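Local coordinates for protein carbonic anhydrase (Porphyridium purpureum, PDB 1DDZ) that probably catalyses the zinc-dependent, reversible hydration of carbon dioxide to hydrogencarbonate and a proton, as a beta-class carbonic anhydrase, at residues L182-Q187 with R222-V227; H189-T194 with L207-V212; A418-I423 with I434-L439. One frame throughout, in Å; residues are numbered along the deposited sequence.

Contact 1 of 3, residues L182-Q187 with R222-V227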
loop_
_atom_site.group_PDB
_atom_site.type_symbol
_atom_site.label_atom_id
_atom_site.label_comp_id
_atom_site.label_asym_id
_atom_site.label_seq_id
_atom_site.Cartn_x
_atom_site.Cartn_y
_atom_site.Cartn_z
ATOM N N LEU A 182 23.195 4.518 -0.047
ATOM C CA LEU A 182 22.766 3.229 -0.558
ATOM C C LEU A 182 21.231 3.221 -0.667
ATOM O O LEU A 182 20.668 2.592 -1.573
ATOM C CB LEU A 182 23.256 2.104 0.370
ATOM C CG LEU A 182 24.757 1.802 0.243
ATOM C CD1 LEU A 182 25.238 0.885 1.379
ATOM C CD2 LEU A 182 25.035 1.173 -1.124
ATOM N N ASN A 183 20.553 3.898 0.261
ATOM C CA ASN A 183 19.091 3.973 0.213
ATOM C C ASN A 183 18.677 4.645 -1.119
ATOM O O ASN A 183 17.893 4.094 -1.884
ATOM C CB ASN A 183 18.536 4.750 1.417
ATOM C CG ASN A 183 16.996 4.763 1.454
ATOM O OD1 ASN A 183 16.360 3.721 1.324
ATOM N ND2 ASN A 183 16.408 5.941 1.598
ATOM N N VAL A 184 19.265 5.791 -1.434
ATOM C CA VAL A 184 18.950 6.480 -2.685
ATOM C C VAL A 184 19.182 5.541 -3.869
ATOM O O VAL A 184 18.298 5.391 -4.717
ATOM C CB VAL A 184 19.806 7.768 -2.881
ATOM C CG1 VAL A 184 19.572 8.354 -4.258
ATOM C CG2 VAL A 184 19.470 8.790 -1.850
ATOM N N LEU A 185 20.329 4.855 -3.895
ATOM C CA LEU A 185 20.652 3.937 -5.003
ATOM C C LEU A 185 19.636 2.820 -5.142
ATOM O O LEU A 185 19.281 2.411 -6.247
ATOM C CB LEU A 185 22.036 3.305 -4.834
ATOM C CG LEU A 185 23.120 3.616 -5.868
ATOM C CD1 LEU A 185 24.256 2.620 -5.705
ATOM C CD2 LEU A 185 22.563 3.546 -7.275
ATOM N N GLU A 186 19.197 2.296 -4.013
ATOM C CA GLU A 186 18.191 1.239 -4.025
ATOM C C GLU A 186 16.835 1.781 -4.560
ATOM O O GLU A 186 16.153 1.133 -5.342
ATOM C CB GLU A 186 18.057 0.681 -2.605
ATOM C CG GLU A 186 17.930 -0.837 -2.535
ATOM C CD GLU A 186 19.042 -1.589 -3.295
ATOM O OE1 GLU A 186 18.695 -2.169 -4.350
ATOM O OE2 GLU A 186 20.227 -1.615 -2.838
ATOM N N GLN A 187 16.462 2.993 -4.169
ATOM C CA GLN A 187 15.216 3.579 -4.658
ATOM C C GLN A 187 15.316 3.825 -6.182
ATOM O O GLN A 187 14.378 3.545 -6.916
ATOM C CB GLN A 187 14.857 4.859 -3.879
ATOM C CG GLN A 187 14.781 4.700 -2.339
ATOM C CD GLN A 187 14.158 3.385 -1.881
ATOM O OE1 GLN A 187 13.086 3.007 -2.326
ATOM N NE2 GLN A 187 14.859 2.662 -1.015
ATOM N N ARG A 222 25.232 15.580 -4.901
ATOM C CA ARG A 222 26.271 14.607 -5.235
ATOM C C ARG A 222 25.607 13.546 -6.081
ATOM O O ARG A 222 24.444 13.189 -5.844
ATOM C CB ARG A 222 26.845 13.958 -3.990
ATOM C CG ARG A 222 27.071 14.865 -2.829
ATOM C CD ARG A 222 28.058 15.931 -3.118
ATOM N NE ARG A 222 28.430 16.565 -1.861
ATOM C CZ ARG A 222 29.495 17.340 -1.705
ATOM N NH1 ARG A 222 30.290 17.579 -2.739
ATOM N NH2 ARG A 222 29.778 17.859 -0.513
ATOM N N ASP A 223 26.354 12.987 -7.018
ATOM C CA ASP A 223 25.808 12.001 -7.938
ATOM C C ASP A 223 25.803 10.571 -7.417
ATOM O O ASP A 223 26.755 10.145 -6.793
ATOM C CB ASP A 223 26.596 12.086 -9.239
ATOM C CG ASP A 223 25.884 11.476 -10.398
ATOM O OD1 ASP A 223 24.737 11.030 -10.222
ATOM O OD2 ASP A 223 26.479 11.446 -11.504
ATOM N N LEU A 224 24.688 9.869 -7.606
ATOM C CA LEU A 224 24.597 8.463 -7.201
ATOM C C LEU A 224 24.498 7.588 -8.432
ATOM O O LEU A 224 24.430 6.365 -8.316
ATOM C CB LEU A 224 23.371 8.186 -6.335
ATOM C CG LEU A 224 23.468 8.284 -4.818
ATOM C CD1 LEU A 224 24.510 7.328 -4.293
ATOM C CD2 LEU A 224 23.818 9.670 -4.445
ATOM N N GLY A 225 24.374 8.223 -9.598
ATOM C CA GLY A 225 24.274 7.472 -10.835
ATOM C C GLY A 225 23.004 7.788 -11.592
ATOM O O GLY A 225 22.011 8.190 -10.993
ATOM N N VAL A 226 23.066 7.644 -12.915
ATOM C CA VAL A 226 21.956 7.891 -13.817
ATOM C C VAL A 226 21.757 6.649 -14.656
ATOM O O VAL A 226 22.720 6.032 -15.090
ATOM C CB VAL A 226 22.283 9.043 -14.826
ATOM C CG1 VAL A 226 21.046 9.390 -15.688
ATOM C CG2 VAL A 226 22.772 10.276 -14.097
ATOM N N VAL A 227 20.521 6.228 -14.844
ATOM C CA VAL A 227 20.285 5.110 -15.725
ATOM C C VAL A 227 19.381 5.690 -16.809
ATOM O O VAL A 227 18.456 6.467 -16.529
ATOM C CB VAL A 227 19.785 3.819 -15.005
ATOM C CG1 VAL A 227 19.557 4.043 -13.527
ATOM C CG2 VAL A 227 18.618 3.196 -15.724
#

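Contact 2 of 3, residues H189-T194 with L207-V212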
loop_
_atom_site.group_PDB
_atom_site.type_symbol
_atom_site.label_atom_id
_atom_site.label_comp_id
_atom_site.label_asym_id
_atom_site.label_seq_id
_atom_site.Cartn_x
_atom_site.Cartn_y
_atom_site.Cartn_z
ATOM N N HIS A 189 16.966 2.086 -8.226
ATOM C CA HIS A 189 16.754 0.764 -8.801
ATOM C C HIS A 189 15.247 0.470 -8.908
ATOM O O HIS A 189 14.756 -0.051 -9.924
ATOM C CB HIS A 189 17.398 -0.323 -7.924
ATOM C CG HIS A 189 17.068 -1.723 -8.373
ATOM N ND1 HIS A 189 15.975 -2.421 -7.896
ATOM C CD2 HIS A 189 17.636 -2.510 -9.316
ATOM C CE1 HIS A 189 15.880 -3.575 -8.543
ATOM N NE2 HIS A 189 16.879 -3.646 -9.405
ATOM N N ASN A 190 14.534 0.738 -7.822
ATOM C CA ASN A 190 13.097 0.498 -7.757
ATOM C C ASN A 190 12.331 1.333 -8.788
ATOM O O ASN A 190 11.413 0.833 -9.434
ATOM C CB ASN A 190 12.586 0.749 -6.337
ATOM C CG ASN A 190 13.068 -0.309 -5.361
ATOM O OD1 ASN A 190 13.670 -1.314 -5.768
ATOM N ND2 ASN A 190 12.791 -0.114 -4.086
ATOM N N VAL A 191 12.723 2.589 -8.971
ATOM C CA VAL A 191 12.046 3.419 -9.963
ATOM C C VAL A 191 12.200 2.803 -11.360
ATOM O O VAL A 191 11.219 2.649 -12.080
ATOM C CB VAL A 191 12.592 4.843 -9.953
ATOM C CG1 VAL A 191 12.027 5.615 -11.120
ATOM C CG2 VAL A 191 12.244 5.525 -8.641
ATOM N N CYS A 192 13.424 2.395 -11.713
ATOM C CA CYS A 192 13.707 1.795 -13.030
ATOM C C CYS A 192 12.994 0.493 -13.250
ATOM O O CYS A 192 12.688 0.145 -14.393
ATOM C CB CYS A 192 15.202 1.535 -13.233
ATOM S SG CYS A 192 16.236 2.964 -13.030
ATOM N N ALA A 193 12.786 -0.241 -12.159
ATOM C CA ALA A 193 12.134 -1.536 -12.186
ATOM C C ALA A 193 10.604 -1.497 -12.249
ATOM O O ALA A 193 9.996 -2.531 -12.530
ATOM C CB ALA A 193 12.601 -2.384 -10.986
ATOM N N THR A 194 9.985 -0.333 -12.015
ATOM C CA THR A 194 8.520 -0.230 -12.071
ATOM C C THR A 194 8.014 -0.573 -13.461
ATOM O O THR A 194 8.721 -0.356 -14.462
ATOM C CB THR A 194 8.004 1.199 -11.771
ATOM O OG1 THR A 194 8.515 2.100 -12.757
ATOM C CG2 THR A 194 8.403 1.655 -10.359
ATOM N N LEU A 207 13.527 8.892 -21.027
ATOM C CA LEU A 207 13.283 8.995 -19.590
ATOM C C LEU A 207 14.480 8.519 -18.775
ATOM O O LEU A 207 14.798 7.312 -18.734
ATOM C CB LEU A 207 12.037 8.161 -19.208
ATOM C CG LEU A 207 11.534 8.114 -17.754
ATOM C CD1 LEU A 207 11.140 9.508 -17.285
ATOM C CD2 LEU A 207 10.338 7.182 -17.668
ATOM N N THR A 208 15.134 9.457 -18.104
ATOM C CA THR A 208 16.273 9.110 -17.260
ATOM C C THR A 208 15.896 9.014 -15.785
ATOM O O THR A 208 14.987 9.696 -15.328
ATOM C CB THR A 208 17.376 10.161 -17.344
ATOM O OG1 THR A 208 16.849 11.432 -16.951
ATOM C CG2 THR A 208 17.935 10.231 -18.761
ATOM N N VAL A 209 16.563 8.138 -15.050
ATOM C CA VAL A 209 16.322 8.051 -13.630
ATOM C C VAL A 209 17.689 8.232 -13.029
ATOM O O VAL A 209 18.612 7.520 -13.387
ATOM C CB VAL A 209 15.755 6.707 -13.190
ATOM C CG1 VAL A 209 15.379 6.777 -11.690
ATOM C CG2 VAL A 209 14.559 6.338 -14.041
ATOM N N GLN A 210 17.832 9.188 -12.129
ATOM C CA GLN A 210 19.110 9.447 -11.508
ATOM C C GLN A 210 18.988 9.662 -10.013
ATOM O O GLN A 210 17.966 10.155 -9.530
ATOM C CB GLN A 210 19.745 10.661 -12.192
ATOM C CG GLN A 210 20.251 11.751 -11.277
ATOM C CD GLN A 210 21.532 12.395 -11.778
ATOM O OE1 GLN A 210 21.551 13.057 -12.803
ATOM N NE2 GLN A 210 22.614 12.195 -11.046
ATOM N N GLY A 211 20.022 9.250 -9.282
ATOM C CA GLY A 211 20.063 9.421 -7.838
ATOM C C GLY A 211 20.930 10.601 -7.441
ATOM O O GLY A 211 21.957 10.882 -8.066
ATOM N N VAL A 212 20.579 11.246 -6.337
ATOM C CA VAL A 212 21.313 12.415 -5.901
ATOM C C VAL A 212 21.166 12.541 -4.365
ATOM O O VAL A 212 20.237 11.984 -3.805
ATOM C CB VAL A 212 20.736 13.623 -6.728
ATOM C CG1 VAL A 212 19.810 14.503 -5.912
ATOM C CG2 VAL A 212 21.817 14.342 -7.460
#

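Contact 3 of 3, residues A418-I423 with I434-L439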
loop_
_atom_site.group_PDB
_atom_site.type_symbol
_atom_site.label_atom_id
_atom_site.label_comp_id
_atom_site.label_asym_id
_atom_site.label_seq_id
_atom_site.Cartn_x
_atom_site.Cartn_y
_atom_site.Cartn_z
ATOM N N ALA A 418 -25.207 17.156 -4.616
ATOM C CA ALA A 418 -26.165 18.156 -4.181
ATOM C C ALA A 418 -25.583 19.535 -4.446
ATOM O O ALA A 418 -26.214 20.364 -5.110
ATOM C CB ALA A 418 -26.476 17.989 -2.702
ATOM N N GLU A 419 -24.354 19.746 -3.978
ATOM C CA GLU A 419 -23.653 20.998 -4.176
ATOM C C GLU A 419 -23.072 21.116 -5.568
ATOM O O GLU A 419 -23.193 22.163 -6.201
ATOM C CB GLU A 419 -22.538 21.164 -3.156
ATOM C CG GLU A 419 -21.550 22.293 -3.488
ATOM C CD GLU A 419 -22.210 23.683 -3.591
ATOM O OE1 GLU A 419 -21.679 24.551 -4.308
ATOM O OE2 GLU A 419 -23.255 23.918 -2.944
ATOM N N LEU A 420 -22.448 20.056 -6.063
ATOM C CA LEU A 420 -21.840 20.120 -7.389
ATOM C C LEU A 420 -22.830 20.398 -8.538
ATOM O O LEU A 420 -22.501 21.128 -9.456
ATOM C CB LEU A 420 -20.969 18.877 -7.657
ATOM C CG LEU A 420 -19.730 18.714 -6.763
ATOM C CD1 LEU A 420 -19.033 17.394 -7.099
ATOM C CD2 LEU A 420 -18.776 19.904 -6.948
ATOM N N SER A 421 -24.049 19.888 -8.428
ATOM C CA SER A 421 -25.104 20.087 -9.433
ATOM C C SER A 421 -25.456 21.543 -9.691
ATOM O O SER A 421 -25.868 21.909 -10.779
ATOM C CB SER A 421 -26.371 19.363 -8.989
ATOM O OG SER A 421 -26.122 17.970 -8.955
ATOM N N ARG A 422 -25.296 22.361 -8.664
ATOM C CA ARG A 422 -25.589 23.786 -8.755
ATOM C C ARG A 422 -24.630 24.489 -9.696
ATOM O O ARG A 422 -24.917 25.564 -10.185
ATOM C CB ARG A 422 -25.472 24.425 -7.372
ATOM C CG ARG A 422 -26.344 23.780 -6.303
ATOM C CD ARG A 422 -26.032 24.376 -4.944
ATOM N NE ARG A 422 -26.230 25.816 -4.960
ATOM C CZ ARG A 422 -25.637 26.687 -4.151
ATOM N NH1 ARG A 422 -24.773 26.286 -3.222
ATOM N NH2 ARG A 422 -25.919 27.981 -4.279
ATOM N N ILE A 423 -23.474 23.876 -9.934
ATOM C CA ILE A 423 -22.442 24.481 -10.764
ATOM C C ILE A 423 -22.329 23.737 -12.059
ATOM O O ILE A 423 -22.141 22.540 -12.071
ATOM C CB ILE A 423 -21.084 24.448 -10.062
ATOM C CG1 ILE A 423 -21.277 24.745 -8.575
ATOM C CG2 ILE A 423 -20.099 25.412 -10.755
ATOM C CD1 ILE A 423 -20.036 24.616 -7.752
ATOM N N ILE A 434 -12.460 20.435 -5.840
ATOM C CA ILE A 434 -11.136 20.574 -5.246
ATOM C C ILE A 434 -11.271 21.024 -3.792
ATOM O O ILE A 434 -10.543 20.571 -2.918
ATOM C CB ILE A 434 -10.295 21.600 -6.091
ATOM C CG1 ILE A 434 -9.871 20.962 -7.408
ATOM C CG2 ILE A 434 -9.103 22.133 -5.332
ATOM C CD1 ILE A 434 -9.040 21.886 -8.232
ATOM N N GLU A 435 -12.237 21.900 -3.530
ATOM C CA GLU A 435 -12.470 22.419 -2.188
ATOM C C GLU A 435 -13.038 21.347 -1.270
ATOM O O GLU A 435 -12.634 21.214 -0.108
ATOM C CB GLU A 435 -13.447 23.599 -2.246
ATOM C CG GLU A 435 -12.888 24.837 -2.899
ATOM C CD GLU A 435 -13.955 25.899 -3.190
ATOM O OE1 GLU A 435 -15.115 25.529 -3.410
ATOM O OE2 GLU A 435 -13.626 27.102 -3.184
ATOM N N ILE A 436 -14.045 20.653 -1.766
ATOM C CA ILE A 436 -14.689 19.594 -1.012
ATOM C C ILE A 436 -13.699 18.428 -0.795
ATOM O O ILE A 436 -13.743 17.746 0.241
ATOM C CB ILE A 436 -15.948 19.141 -1.739
ATOM C CG1 ILE A 436 -16.934 20.315 -1.809
ATOM C CG2 ILE A 436 -16.568 17.951 -1.049
ATOM C CD1 ILE A 436 -18.193 19.994 -2.651
ATOM N N ASN A 437 -12.787 18.227 -1.749
ATOM C CA ASN A 437 -11.773 17.179 -1.615
ATOM C C ASN A 437 -10.876 17.491 -0.412
ATOM O O ASN A 437 -10.630 16.628 0.419
ATOM C CB ASN A 437 -10.956 17.035 -2.892
ATOM C CG ASN A 437 -9.877 15.965 -2.780
ATOM O OD1 ASN A 437 -8.699 16.273 -2.851
ATOM N ND2 ASN A 437 -10.282 14.718 -2.593
ATOM N N VAL A 438 -10.482 18.751 -0.264
ATOM C CA VAL A 438 -9.658 19.195 0.875
ATOM C C VAL A 438 -10.414 18.949 2.191
ATOM O O VAL A 438 -9.838 18.463 3.172
ATOM C CB VAL A 438 -9.318 20.727 0.771
ATOM C CG1 VAL A 438 -8.670 21.230 2.032
ATOM C CG2 VAL A 438 -8.400 20.982 -0.381
ATOM N N LEU A 439 -11.703 19.293 2.207
ATOM C CA LEU A 439 -12.565 19.126 3.384
ATOM C C LEU A 439 -12.665 17.628 3.760
ATOM O O LEU A 439 -12.482 17.230 4.909
ATOM C CB LEU A 439 -13.941 19.708 3.047
ATOM C CG LEU A 439 -14.908 20.159 4.135
ATOM C CD1 LEU A 439 -15.739 19.012 4.594
ATOM C CD2 LEU A 439 -14.154 20.793 5.270
#

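Contact 1 of 3, residues L182-Q187 with R222-V227
A chi1 of 173° sets Val-184 CG1 opposite the backbone N, and this turns the methyl onto Leu-224 of the facing strand. Val-184 CG1 meets Leu-224 CG at 3.9 Å, and the two side chains cross at about a right angle. Leu-185 has a chi1 of -116°, away from a staggered value, and this torsion brings the end of the leucine nearer the strand than its CB direction would. Leu-185 CD2 lies 3.5 Å from Leu-224 O, a van der Waals contact. Leu-185 CG stands 4.3 Å from Leu-224 CD1. Leu-224 thus packs against two successive residues of the helix, while Leu-278 of helix 266-279 also touches it.

Gly-225 N donates to Asp-223 OD1 at 2.9 Å, from above the carboxylate plane, and closes an Asx turn. Leu-224 and Gly-225 both pair through their backbones with Gly-211, which makes a beta bulge. Gly-225 has a positive phi, and a CB there would jam against the carbonyl O of Leu-224. Within the helix, Gln-187 NE2 donates to Asn-183 OD1 at 3.0 Å.

The side chain of Val-184 is about 8 Å from that of the zinc ligand His-130. The arrangement is that of an alpha/beta fold, with helix 172-193 packed on strand 222-227, which is outermost in the mixed sheet within this chain.

Contact 2 of 3, residues H189-T194 with L207-V212
Val-209 reaches from its strand to Val-191 and Cys-192 of the helix, and its atoms divide between them. Val-209 CB lies 3.8 Å from Cys-192 SG. From there the two methyls part. With chi1 at -173°, Val-209 CG1 extends away from the backbone N and goes to the valine of the helix, meeting Val-191 CG1 at 3.6 Å and Val-191 CB at 3.8 Å. Val-209 CG2 has two neighbours: it stands 3.9 Å from Cys-192 SG and equally far from Val-191 CG1. The branched end of Val-209 is therefore set against two consecutive helix residues, and the valine side chains cross obliquely.

On the helix side, Cys-192 has SG beside its backbone N, which places the sulfur alongside CB and CG2 of Val-209. Leu-267 of helix 266-279 also touches Cys-192, and Phe-109 of helix 107-119 packs on Val-191.

The end of the helix is tied off by Thr-194. Thr-194 OG1 donates to Val-191 O at 2.8 Å, in the carbonyl plane, and Thr-194 N gives the same oxygen a second bond at 3.2 Å. Thr-194 is also the N-cap of helix 195-202, where OG1 meets Val-197 N. One hydroxyl thus serves the end of one helix and the start of the next.

The contact between helix and sheet is itself apolar throughout. Two valines and a cysteine sulfur meet by van der Waals forces. The fit rests on side-chain shape, with no polar bond joining the two segments at this contact.

Contact 3 of 3, residues A418-I423 with I434-L439
Apolar contacts link the two segments through Ile-436. Ile-436 CD1 does the touching and lies 4.2 Å from Glu-419 CG and 4.3 Å from Leu-420 CD2. The chi1 of Glu-419, 167°, swings its CG out from the backbone N and brings this methylene to the isoleucine tip. The chain then bends at chi2, and the carboxylate turns to its charged partners.

Charged contacts grip both carboxylate oxygens. Glu-419 OE2 receives Arg-422 NH1 at 2.8 Å on its syn lone pair, nearly in the guanidinium plane. Glu-419 OE1 makes a salt bridge with Arg-432 NE. Arg-432 also binds Glu-435 OE1, so this arginine sits between two acids and probably eases the repulsion between them. With an alanine in place of Glu-419, Arg-422 and Arg-432 would probably each lose this carboxylate, and a gap would open beside the Ile-436 tip.

Backbone bonds shape residues 418-423. Ile-423 N reaches Leu-420 O at 3.0 Å and closes a type I beta turn.

The chemistry is mixed: the carboxylate of Glu-419 ties helix 417-420 to Arg-432 of helix 426-447, while its methylene adds apolar packing to that same helix.

Overall arrangement
Following the chain from the N terminus, past the first three strands of the sheet, helix 172-193 is the first to make a contact here. It serves contacts 1 and 2 on successive turns. Contact 2 closes the shorter loop, from the helix end through helix 195-202 to strand 208-214. Contact 1 closes later, at strand 222-227, so contact 2 is nested within its loop. The two strands are antiparallel neighbours, and the contact centres lie about 8 Å apart. Together they pack one helix against both strands. Contact 3 follows in series, in the later half of the chain. It ties helix 417-420 and its turn to helix 426-447, on the opposite side of the chain's centre.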